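Local structure of transcriptional regulator (Corynebacterium diphtheriae, 3LMM) at residues Ile22-Val31 and Ile85-Ile95; Ile95-Arg106 and Val119-Leu130. The protein is of unknown function but is probably a transcriptional regulator, combining a Schlafen AlbA_2 domain, a RecG C-terminal-like region and helix-turn-helix family segments. One frame throughout, in Å; residues are numbered along the deposited sequence.

Contact 1 of 2, residues Ile22-Val31 and Ile85-Ile95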
loop_
_atom_site.group_PDB
_atom_site.type_symbol
_atom_site.label_atom_id
_atom_site.label_comp_id
_atom_site.label_asym_id
_atom_site.label_seq_id
_atom_site.Cartn_x
_atom_site.Cartn_y
_atom_site.Cartn_z
ATOM N N ILE A 22 8.242 -11.195 -32.006
ATOM C CA ILE A 22 7.935 -9.859 -32.485
ATOM C C ILE A 22 9.229 -9.154 -32.862
ATOM O O ILE A 22 9.327 -8.544 -33.927
ATOM C CB ILE A 22 7.242 -8.997 -31.399
ATOM C CG1 ILE A 22 5.848 -9.544 -31.079
ATOM C CG2 ILE A 22 7.161 -7.548 -31.869
ATOM C CD1 ILE A 22 4.871 -9.399 -32.214
ATOM N N LEU A 23 10.226 -9.233 -31.988
ATOM C CA LEU A 23 11.495 -8.563 -32.248
ATOM C C LEU A 23 12.287 -9.126 -33.420
ATOM O O LEU A 23 13.049 -8.411 -34.055
ATOM C CB LEU A 23 12.363 -8.578 -30.989
ATOM C CG LEU A 23 11.827 -7.838 -29.760
ATOM C CD1 LEU A 23 12.887 -7.872 -28.683
ATOM C CD2 LEU A 23 11.483 -6.400 -30.089
ATOM N N ALA A 24 12.104 -10.407 -33.711
ATOM C CA ALA A 24 12.833 -11.041 -34.806
ATOM C C ALA A 24 12.342 -10.589 -36.187
ATOM O O ALA A 24 13.068 -10.712 -37.177
ATOM C CB ALA A 24 12.735 -12.563 -34.680
ATOM N N SER A 25 11.118 -10.067 -36.249
ATOM C CA SER A 25 10.534 -9.602 -37.509
ATOM C C SER A 25 11.061 -8.221 -37.879
ATOM O O SER A 25 10.721 -7.666 -38.929
ATOM C CB SER A 25 9.006 -9.542 -37.393
ATOM O OG SER A 25 8.594 -8.493 -36.521
ATOM N N ALA A 26 11.887 -7.678 -36.992
ATOM C CA ALA A 26 12.481 -6.358 -37.161
ATOM C C ALA A 26 13.041 -6.140 -38.560
ATOM O O ALA A 26 13.900 -6.888 -39.015
ATOM C CB ALA A 26 13.574 -6.160 -36.134
ATOM N N ALA A 27 12.557 -5.098 -39.227
ATOM C CA ALA A 27 12.993 -4.771 -40.571
ATOM C C ALA A 27 12.235 -3.559 -41.068
ATOM O O ALA A 27 11.022 -3.464 -40.883
ATOM C CB ALA A 27 12.741 -5.941 -41.490
ATOM N N ASP A 28 12.956 -2.633 -41.694
ATOM C CA ASP A 28 12.353 -1.418 -42.238
ATOM C C ASP A 28 11.927 -0.445 -41.141
ATOM O O ASP A 28 10.953 0.288 -41.301
ATOM C CB ASP A 28 11.137 -1.776 -43.107
ATOM C CG ASP A 28 11.495 -2.672 -44.287
ATOM O OD1 ASP A 28 11.991 -2.141 -45.308
ATOM O OD2 ASP A 28 11.277 -3.908 -44.205
ATOM N N GLY A 29 12.653 -0.439 -40.030
ATOM C CA GLY A 29 12.316 0.464 -38.946
ATOM C C GLY A 29 11.117 0.068 -38.095
ATOM O O GLY A 29 10.822 0.716 -37.087
ATOM N N ARG A 30 10.412 -0.990 -38.478
ATOM C CA ARG A 30 9.251 -1.411 -37.697
ATOM C C ARG A 30 9.224 -2.915 -37.446
ATOM O O ARG A 30 10.011 -3.667 -38.015
ATOM C CB ARG A 30 7.956 -1.015 -38.403
ATOM C CG ARG A 30 7.687 -1.805 -39.662
ATOM C CD ARG A 30 6.223 -1.746 -40.037
ATOM N NE ARG A 30 5.935 -2.593 -41.193
ATOM C CZ ARG A 30 4.720 -2.768 -41.704
ATOM N NH1 ARG A 30 3.675 -2.150 -41.157
ATOM N NH2 ARG A 30 4.552 -3.554 -42.762
ATOM N N VAL A 31 8.306 -3.340 -36.585
ATOM C CA VAL A 31 8.158 -4.747 -36.267
ATOM C C VAL A 31 6.717 -5.118 -36.542
ATOM O O VAL A 31 5.851 -4.239 -36.633
ATOM C CB VAL A 31 8.489 -5.027 -34.804
ATOM C CG1 VAL A 31 9.962 -4.768 -34.552
ATOM C CG2 VAL A 31 7.641 -4.158 -33.922
ATOM N N ILE A 85 6.104 -3.980 -24.671
ATOM C CA ILE A 85 7.379 -3.614 -25.237
ATOM C C ILE A 85 7.363 -2.095 -25.311
ATOM O O ILE A 85 6.666 -1.524 -26.152
ATOM C CB ILE A 85 7.601 -4.185 -26.638
ATOM C CG1 ILE A 85 7.365 -5.690 -26.633
ATOM C CG2 ILE A 85 9.038 -3.911 -27.064
ATOM C CD1 ILE A 85 7.789 -6.389 -27.922
ATOM N N VAL A 86 8.085 -1.445 -24.400
ATOM C CA VAL A 86 8.152 0.006 -24.392
ATOM C C VAL A 86 9.188 0.416 -25.406
ATOM O O VAL A 86 10.299 -0.099 -25.396
ATOM C CB VAL A 86 8.583 0.553 -23.044
ATOM C CG1 VAL A 86 9.054 1.983 -23.219
ATOM C CG2 VAL A 86 7.420 0.505 -22.061
ATOM N N GLY A 87 8.824 1.342 -26.283
ATOM C CA GLY A 87 9.757 1.781 -27.301
ATOM C C GLY A 87 9.295 1.399 -28.695
ATOM O O GLY A 87 10.050 1.515 -29.653
ATOM N N ILE A 88 8.060 0.921 -28.808
ATOM C CA ILE A 88 7.500 0.562 -30.104
ATOM C C ILE A 88 6.178 1.288 -30.284
ATOM O O ILE A 88 5.255 1.123 -29.482
ATOM C CB ILE A 88 7.252 -0.978 -30.249
ATOM C CG1 ILE A 88 8.542 -1.713 -30.642
ATOM C CG2 ILE A 88 6.242 -1.250 -31.352
ATOM C CD1 ILE A 88 9.630 -1.671 -29.597
ATOM N N GLU A 89 6.089 2.094 -31.338
ATOM C CA GLU A 89 4.869 2.849 -31.622
ATOM C C GLU A 89 3.692 1.905 -31.763
ATOM O O GLU A 89 3.779 0.877 -32.432
ATOM C CB GLU A 89 5.029 3.662 -32.911
ATOM C CG GLU A 89 3.829 4.554 -33.260
ATOM C CD GLU A 89 4.052 5.375 -34.522
ATOM O OE1 GLU A 89 3.158 6.167 -34.892
ATOM O OE2 GLU A 89 5.117 5.222 -35.157
ATOM N N ASP A 90 2.585 2.271 -31.139
ATOM C CA ASP A 90 1.380 1.461 -31.182
ATOM C C ASP A 90 0.775 1.269 -32.576
ATOM O O ASP A 90 0.812 2.160 -33.413
ATOM C CB ASP A 90 0.325 2.080 -30.278
ATOM C CG ASP A 90 -0.909 1.237 -30.188
ATOM O OD1 ASP A 90 -0.778 0.063 -29.768
ATOM O OD2 ASP A 90 -2.004 1.743 -30.537
ATOM N N LYS A 91 0.192 0.095 -32.800
ATOM C CA LYS A 91 -0.457 -0.265 -34.075
ATOM C C LYS A 91 0.469 -0.348 -35.298
ATOM O O LYS A 91 0.400 -1.308 -36.072
ATOM C CB LYS A 91 -1.617 0.701 -34.379
ATOM C CG LYS A 91 -2.692 0.718 -33.296
ATOM C CD LYS A 91 -3.920 1.512 -33.707
ATOM C CE LYS A 91 -4.842 1.793 -32.516
ATOM N NZ LYS A 91 -5.293 0.583 -31.767
ATOM N N THR A 92 1.325 0.648 -35.480
ATOM C CA THR A 92 2.222 0.624 -36.615
ATOM C C THR A 92 3.345 -0.374 -36.350
ATOM O O THR A 92 3.617 -1.265 -37.159
ATOM C CB THR A 92 2.834 1.996 -36.852
ATOM O OG1 THR A 92 3.740 2.321 -35.786
ATOM C CG2 THR A 92 1.753 3.043 -36.913
ATOM N N GLY A 93 3.987 -0.228 -35.198
ATOM C CA GLY A 93 5.081 -1.110 -34.856
ATOM C C GLY A 93 6.427 -0.455 -35.116
ATOM O O GLY A 93 7.457 -1.114 -35.039
ATOM N N ARG A 94 6.431 0.839 -35.412
ATOM C CA ARG A 94 7.679 1.542 -35.670
ATOM C C ARG A 94 8.548 1.615 -34.429
ATOM O O ARG A 94 8.059 1.947 -33.349
ATOM C CB ARG A 94 7.382 2.949 -36.167
ATOM C CG ARG A 94 6.812 2.977 -37.553
ATOM C CD ARG A 94 6.337 4.352 -37.937
ATOM N NE ARG A 94 5.858 4.340 -39.304
ATOM C CZ ARG A 94 5.148 5.310 -39.861
ATOM N NH1 ARG A 94 4.758 5.193 -41.128
ATOM N NH2 ARG A 94 4.820 6.383 -39.154
ATOM N N ILE A 95 9.835 1.306 -34.582
ATOM C CA ILE A 95 10.760 1.355 -33.447
ATOM C C ILE A 95 11.136 2.800 -33.089
ATOM O O ILE A 95 11.647 3.536 -33.927
ATOM C CB ILE A 95 12.071 0.562 -33.732
ATOM C CG1 ILE A 95 11.809 -0.937 -33.668
ATOM C CG2 ILE A 95 13.134 0.901 -32.700
ATOM C CD1 ILE A 95 11.648 -1.585 -35.023
#
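I85 meets the end of helix 10-24 through its CD1, which lies 4.2 Å from CG2 of I22. The two isoleucines cross obliquely, and L23 adds CD2 to the same apolar patch. I88 then presents CG2 to CG2 of V31 at 4.1 Å. F42 of strand 41-43 also touches I22, V31, I85 and I88. Past strand 82-86 of the AlbA_2-family region, the chain carries D90 of the cobalt site. At T92 it makes an ST turn, in which OG1 accepts from the backbone N of R94. V31 N donates to G93 O over 2.8 Å. R94 forms a single beta bridge with R30, which closes a type I' beta turn from A27. The R94 side chain starts away from 22-31. I95 N completes the bridge with a nearly straight bond to G29 O (2.8 Å, N-H...O 175°). With chi1 -74°, CG1 of I95 sits beside its backbone N, and CD1 reaches CG1 of V31 at 3.6 Å, crossing at about a right angle. The bridge thus rests on backbone atoms, not on the R30 and R94 side chains. The methyl groups add apolar contact, with no polar side-chain bond across the segments.

Contact 2 of 2, residues Ile95-Arg106 and Val119-Leu130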
loop_
_atom_site.group_PDB
_atom_site.type_symbol
_atom_site.label_atom_id
_atom_site.label_comp_id
_atom_site.label_asym_id
_atom_site.label_seq_id
_atom_site.Cartn_x
_atom_site.Cartn_y
_atom_site.Cartn_z
ATOM N N ILE A 95 9.835 1.306 -34.582
ATOM C CA ILE A 95 10.760 1.355 -33.447
ATOM C C ILE A 95 11.136 2.800 -33.089
ATOM O O ILE A 95 11.647 3.536 -33.927
ATOM C CB ILE A 95 12.071 0.562 -33.732
ATOM C CG1 ILE A 95 11.809 -0.937 -33.668
ATOM C CG2 ILE A 95 13.134 0.901 -32.700
ATOM C CD1 ILE A 95 11.648 -1.585 -35.023
ATOM N N ILE A 96 10.881 3.189 -31.840
ATOM C CA ILE A 96 11.194 4.527 -31.359
ATOM C C ILE A 96 12.332 4.411 -30.360
ATOM O O ILE A 96 13.321 5.130 -30.452
ATOM C CB ILE A 96 9.993 5.175 -30.634
ATOM C CG1 ILE A 96 8.710 4.993 -31.447
ATOM C CG2 ILE A 96 10.279 6.639 -30.364
ATOM C CD1 ILE A 96 8.749 5.551 -32.854
ATOM N N GLY A 97 12.185 3.505 -29.398
ATOM C CA GLY A 97 13.226 3.309 -28.399
ATOM C C GLY A 97 12.989 4.038 -27.088
ATOM O O GLY A 97 12.073 4.851 -26.969
ATOM N N THR A 98 13.821 3.742 -26.095
ATOM C CA THR A 98 13.693 4.374 -24.800
ATOM C C THR A 98 14.958 4.157 -23.987
ATOM O O THR A 98 15.556 3.087 -24.033
ATOM C CB THR A 98 12.450 3.845 -24.045
ATOM O OG1 THR A 98 12.509 4.255 -22.675
ATOM C CG2 THR A 98 12.385 2.335 -24.133
ATOM N N GLU A 99 15.363 5.190 -23.255
ATOM C CA GLU A 99 16.574 5.139 -22.457
ATOM C C GLU A 99 16.262 5.108 -20.971
ATOM O O GLU A 99 17.150 5.274 -20.133
ATOM C CB GLU A 99 17.444 6.352 -22.784
ATOM C CG GLU A 99 17.606 6.597 -24.283
ATOM C CD GLU A 99 18.399 5.505 -24.983
ATOM O OE1 GLU A 99 17.981 5.083 -26.097
ATOM O OE2 GLU A 99 19.448 5.079 -24.433
ATOM N N LEU A 100 14.994 4.896 -20.647
ATOM C CA LEU A 100 14.562 4.858 -19.257
ATOM C C LEU A 100 15.391 3.858 -18.458
ATOM O O LEU A 100 15.634 2.743 -18.899
ATOM C CB LEU A 100 13.070 4.497 -19.187
ATOM C CG LEU A 100 12.108 5.528 -19.786
ATOM C CD1 LEU A 100 10.770 4.896 -20.074
ATOM C CD2 LEU A 100 11.962 6.712 -18.837
ATOM N N ASP A 101 15.841 4.260 -17.281
ATOM C CA ASP A 101 16.627 3.362 -16.462
ATOM C C ASP A 101 15.710 2.287 -15.894
ATOM O O ASP A 101 14.638 2.584 -15.366
ATOM C CB ASP A 101 17.302 4.132 -15.331
ATOM C CG ASP A 101 18.157 3.245 -14.453
ATOM O OD1 ASP A 101 17.947 3.261 -13.217
ATOM O OD2 ASP A 101 19.042 2.544 -14.997
ATOM N N ILE A 102 16.140 1.035 -16.007
ATOM C CA ILE A 102 15.355 -0.089 -15.513
ATOM C C ILE A 102 14.969 0.065 -14.047
ATOM O O ILE A 102 13.781 0.099 -13.705
ATOM C CB ILE A 102 16.118 -1.411 -15.650
ATOM C CG1 ILE A 102 16.529 -1.632 -17.103
ATOM C CG2 ILE A 102 15.229 -2.567 -15.194
ATOM C CD1 ILE A 102 15.371 -1.973 -18.004
ATOM N N ASP A 103 15.976 0.134 -13.183
ATOM C CA ASP A 103 15.730 0.268 -11.755
ATOM C C ASP A 103 14.807 1.442 -11.461
ATOM O O ASP A 103 13.864 1.321 -10.673
ATOM C CB ASP A 103 17.048 0.437 -10.989
ATOM C CG ASP A 103 17.901 -0.812 -11.024
ATOM O OD1 ASP A 103 17.364 -1.902 -10.732
ATOM O OD2 ASP A 103 19.107 -0.713 -11.344
ATOM N N TRP A 104 15.068 2.575 -12.101
ATOM C CA TRP A 104 14.235 3.748 -11.887
ATOM C C TRP A 104 12.775 3.441 -12.231
ATOM O O TRP A 104 11.881 3.640 -11.409
ATOM C CB TRP A 104 14.723 4.904 -12.746
ATOM C CG TRP A 104 13.881 6.122 -12.567
ATOM C CD1 TRP A 104 14.029 7.094 -11.621
ATOM C CD2 TRP A 104 12.721 6.474 -13.328
ATOM N NE1 TRP A 104 13.031 8.029 -11.747
ATOM C CE2 TRP A 104 12.215 7.670 -12.787
ATOM C CE3 TRP A 104 12.060 5.885 -14.415
ATOM C CZ2 TRP A 104 11.081 8.295 -13.296
ATOM C CZ3 TRP A 104 10.937 6.507 -14.919
ATOM C CH2 TRP A 104 10.457 7.698 -14.358
ATOM N N LEU A 105 12.546 2.967 -13.451
ATOM C CA LEU A 105 11.210 2.629 -13.897
ATOM C C LEU A 105 10.571 1.533 -13.030
ATOM O O LEU A 105 9.417 1.655 -12.632
ATOM C CB LEU A 105 11.240 2.197 -15.368
ATOM C CG LEU A 105 9.912 1.753 -16.011
ATOM C CD1 LEU A 105 8.876 2.835 -15.814
ATOM C CD2 LEU A 105 10.110 1.453 -17.489
ATOM N N ARG A 106 11.302 0.464 -12.726
ATOM C CA ARG A 106 10.723 -0.578 -11.895
ATOM C C ARG A 106 10.234 0.037 -10.585
ATOM O O ARG A 106 9.050 -0.058 -10.246
ATOM C CB ARG A 106 11.742 -1.681 -11.611
ATOM C CG ARG A 106 11.483 -2.964 -12.401
ATOM C CD ARG A 106 12.589 -3.997 -12.209
ATOM N NE ARG A 106 12.717 -4.416 -10.814
ATOM C CZ ARG A 106 11.878 -5.242 -10.198
ATOM N NH1 ARG A 106 12.078 -5.559 -8.927
ATOM N NH2 ARG A 106 10.848 -5.762 -10.854
ATOM N N VAL A 119 11.096 -6.095 -15.974
ATOM C CA VAL A 119 11.405 -5.352 -17.191
ATOM C C VAL A 119 12.831 -5.658 -17.625
ATOM O O VAL A 119 13.751 -5.577 -16.813
ATOM C CB VAL A 119 11.249 -3.819 -16.982
ATOM C CG1 VAL A 119 11.855 -3.421 -15.662
ATOM C CG2 VAL A 119 11.950 -3.061 -18.103
ATOM N N VAL A 120 13.001 -6.018 -18.899
ATOM C CA VAL A 120 14.320 -6.332 -19.448
ATOM C C VAL A 120 14.567 -5.553 -20.734
ATOM O O VAL A 120 13.665 -5.393 -21.562
ATOM C CB VAL A 120 14.492 -7.846 -19.761
ATOM C CG1 VAL A 120 14.132 -8.673 -18.543
ATOM C CG2 VAL A 120 13.636 -8.246 -20.945
ATOM N N ALA A 121 15.796 -5.066 -20.882
ATOM C CA ALA A 121 16.196 -4.299 -22.054
ATOM C C ALA A 121 16.402 -5.235 -23.227
ATOM O O ALA A 121 16.675 -6.418 -23.051
ATOM C CB ALA A 121 17.477 -3.539 -21.776
ATOM N N LYS A 122 16.274 -4.691 -24.428
ATOM C CA LYS A 122 16.425 -5.457 -25.656
ATOM C C LYS A 122 16.881 -4.488 -26.724
ATOM O O LYS A 122 16.704 -3.277 -26.584
ATOM C CB LYS A 122 15.077 -6.056 -26.060
ATOM C CG LYS A 122 14.543 -7.105 -25.118
ATOM C CD LYS A 122 15.237 -8.408 -25.389
ATOM C CE LYS A 122 14.799 -9.482 -24.432
ATOM N NZ LYS A 122 15.622 -10.695 -24.669
ATOM N N ARG A 123 17.459 -5.022 -27.795
ATOM C CA ARG A 123 17.937 -4.194 -28.903
ATOM C C ARG A 123 17.368 -4.672 -30.239
ATOM O O ARG A 123 17.678 -5.771 -30.679
ATOM C CB ARG A 123 19.474 -4.220 -28.975
ATOM C CG ARG A 123 20.187 -3.443 -27.868
ATOM C CD ARG A 123 20.449 -1.997 -28.282
ATOM N NE ARG A 123 20.752 -1.121 -27.141
ATOM C CZ ARG A 123 21.189 0.132 -27.261
ATOM N NH1 ARG A 123 21.380 0.652 -28.465
ATOM N NH2 ARG A 123 21.422 0.875 -26.189
ATOM N N VAL A 124 16.529 -3.852 -30.873
ATOM C CA VAL A 124 15.967 -4.210 -32.170
ATOM C C VAL A 124 16.887 -3.721 -33.273
ATOM O O VAL A 124 18.011 -4.188 -33.395
ATOM C CB VAL A 124 14.632 -3.585 -32.416
ATOM C CG1 VAL A 124 13.564 -4.350 -31.691
ATOM C CG2 VAL A 124 14.689 -2.139 -31.998
ATOM N N LEU A 125 16.435 -2.774 -34.080
ATOM C CA LEU A 125 17.297 -2.317 -35.144
ATOM C C LEU A 125 18.395 -1.403 -34.622
ATOM O O LEU A 125 18.726 -0.380 -35.223
ATOM C CB LEU A 125 16.483 -1.623 -36.230
ATOM C CG LEU A 125 15.662 -2.551 -37.112
ATOM C CD1 LEU A 125 14.486 -3.087 -36.343
ATOM C CD2 LEU A 125 15.155 -1.771 -38.313
ATOM N N GLY A 126 18.991 -1.803 -33.509
ATOM C CA GLY A 126 20.050 -1.006 -32.926
ATOM C C GLY A 126 19.460 -0.147 -31.832
ATOM O O GLY A 126 20.165 0.315 -30.930
ATOM N N GLN A 127 18.152 0.070 -31.919
ATOM C CA GLN A 127 17.459 0.865 -30.932
ATOM C C GLN A 127 17.241 0.025 -29.688
ATOM O O GLN A 127 17.222 -1.201 -29.759
ATOM C CB GLN A 127 16.124 1.331 -31.486
ATOM C CG GLN A 127 16.254 2.334 -32.611
ATOM C CD GLN A 127 16.952 3.603 -32.168
ATOM O OE1 GLN A 127 16.774 4.057 -31.035
ATOM N NE2 GLN A 127 17.734 4.199 -33.067
ATOM N N ARG A 128 17.091 0.693 -28.548
ATOM C CA ARG A 128 16.877 0.009 -27.277
ATOM C C ARG A 128 15.405 -0.012 -26.925
ATOM O O ARG A 128 14.692 0.949 -27.198
ATOM C CB ARG A 128 17.640 0.703 -26.140
ATOM C CG ARG A 128 17.419 0.017 -24.796
ATOM C CD ARG A 128 18.298 0.576 -23.696
ATOM N NE ARG A 128 17.504 1.350 -22.752
ATOM C CZ ARG A 128 17.280 1.022 -21.478
ATOM N NH1 ARG A 128 16.533 1.806 -20.719
ATOM N NH2 ARG A 128 17.797 -0.076 -20.945
ATOM N N VAL A 129 14.939 -1.105 -26.332
ATOM C CA VAL A 129 13.539 -1.174 -25.925
ATOM C C VAL A 129 13.393 -1.958 -24.634
ATOM O O VAL A 129 14.212 -2.825 -24.325
ATOM C CB VAL A 129 12.633 -1.820 -26.995
ATOM C CG1 VAL A 129 12.720 -1.040 -28.281
ATOM C CG2 VAL A 129 13.008 -3.257 -27.187
ATOM N N LEU A 130 12.363 -1.634 -23.861
ATOM C CA LEU A 130 12.130 -2.346 -22.615
ATOM C C LEU A 130 11.013 -3.369 -22.740
ATOM O O LEU A 130 9.910 -3.059 -23.184
ATOM C CB LEU A 130 11.796 -1.379 -21.479
ATOM C CG LEU A 130 12.957 -0.732 -20.748
ATOM C CD1 LEU A 130 14.243 -1.486 -21.019
ATOM C CD2 LEU A 130 13.065 0.683 -21.207
HETATM O O HOH W 1 19.218 3.304 -28.338
#
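R128 NE donates to T98 O over 2.9 Å. The acceptor is tilted 21° from the guanidinium plane, whereas NE lies in the carbonyl plane of T98. This joins the chain entering helix 102-113 to the beta hairpin of strands 118-123 and 128-134. The R128 side chain leaves with CG anti to the backbone N (chi1 179°) and bends at chi3, which turns the guanidinium edge toward T98 O. L130 CD1 lies over one face of this group, offset toward its rim. The backbone of R128 adds a second link, as T98 N donates to R128 O over 3.1 Å. Within its own segment T98 forms an ST turn, with OG1 accepting from L100 N. That hydroxyl also hydrogen-bonds E45. A water takes part too: it donates to E99 OE1 and accepts weakly from R128 N. At the hairpin turn, V124 CG2 lies alongside I95, against its CG1 and CG2, with the two side chains running opposite ways. I95 CG2 also packs on Q127 CB at 3.3 Å. D101 is the N-cap of helix 102-113 and accepts from W104 N through OD1. I102 follows, with CD1 against L130 CD1 at 3.3 Å. R106 lays its aliphatic part obliquely on V119, and its NH2 hydrogen-bonds P117 O. The V119 methyl CG1 is met by R106 CG at 3.3 Å and by I102 CG2 at 3.5 Å.

In the fold
Contacts 1 and 2 lie with their centres 13 Å apart, on the same side of the chain's centre. They come in series along the chain and share I95. Both reach the four-stranded mixed sheet of the Schlafen AlbA_2 region. Strand 82-86 of contact 1 runs antiparallel to strand 128-134 of contact 2, and V86 N probably bonds L130 O. G87 O probably accepts from I96 N. A26 CB also packs on L125 CD1, so the loop after helix 10-24 meets the hairpin turn. Contact 1 includes D90, which belongs to the cobalt site with D41 and F42. The two contacts therefore join the N-terminal helix, the loop carrying D90 and the hairpin, consistent with one compact domain.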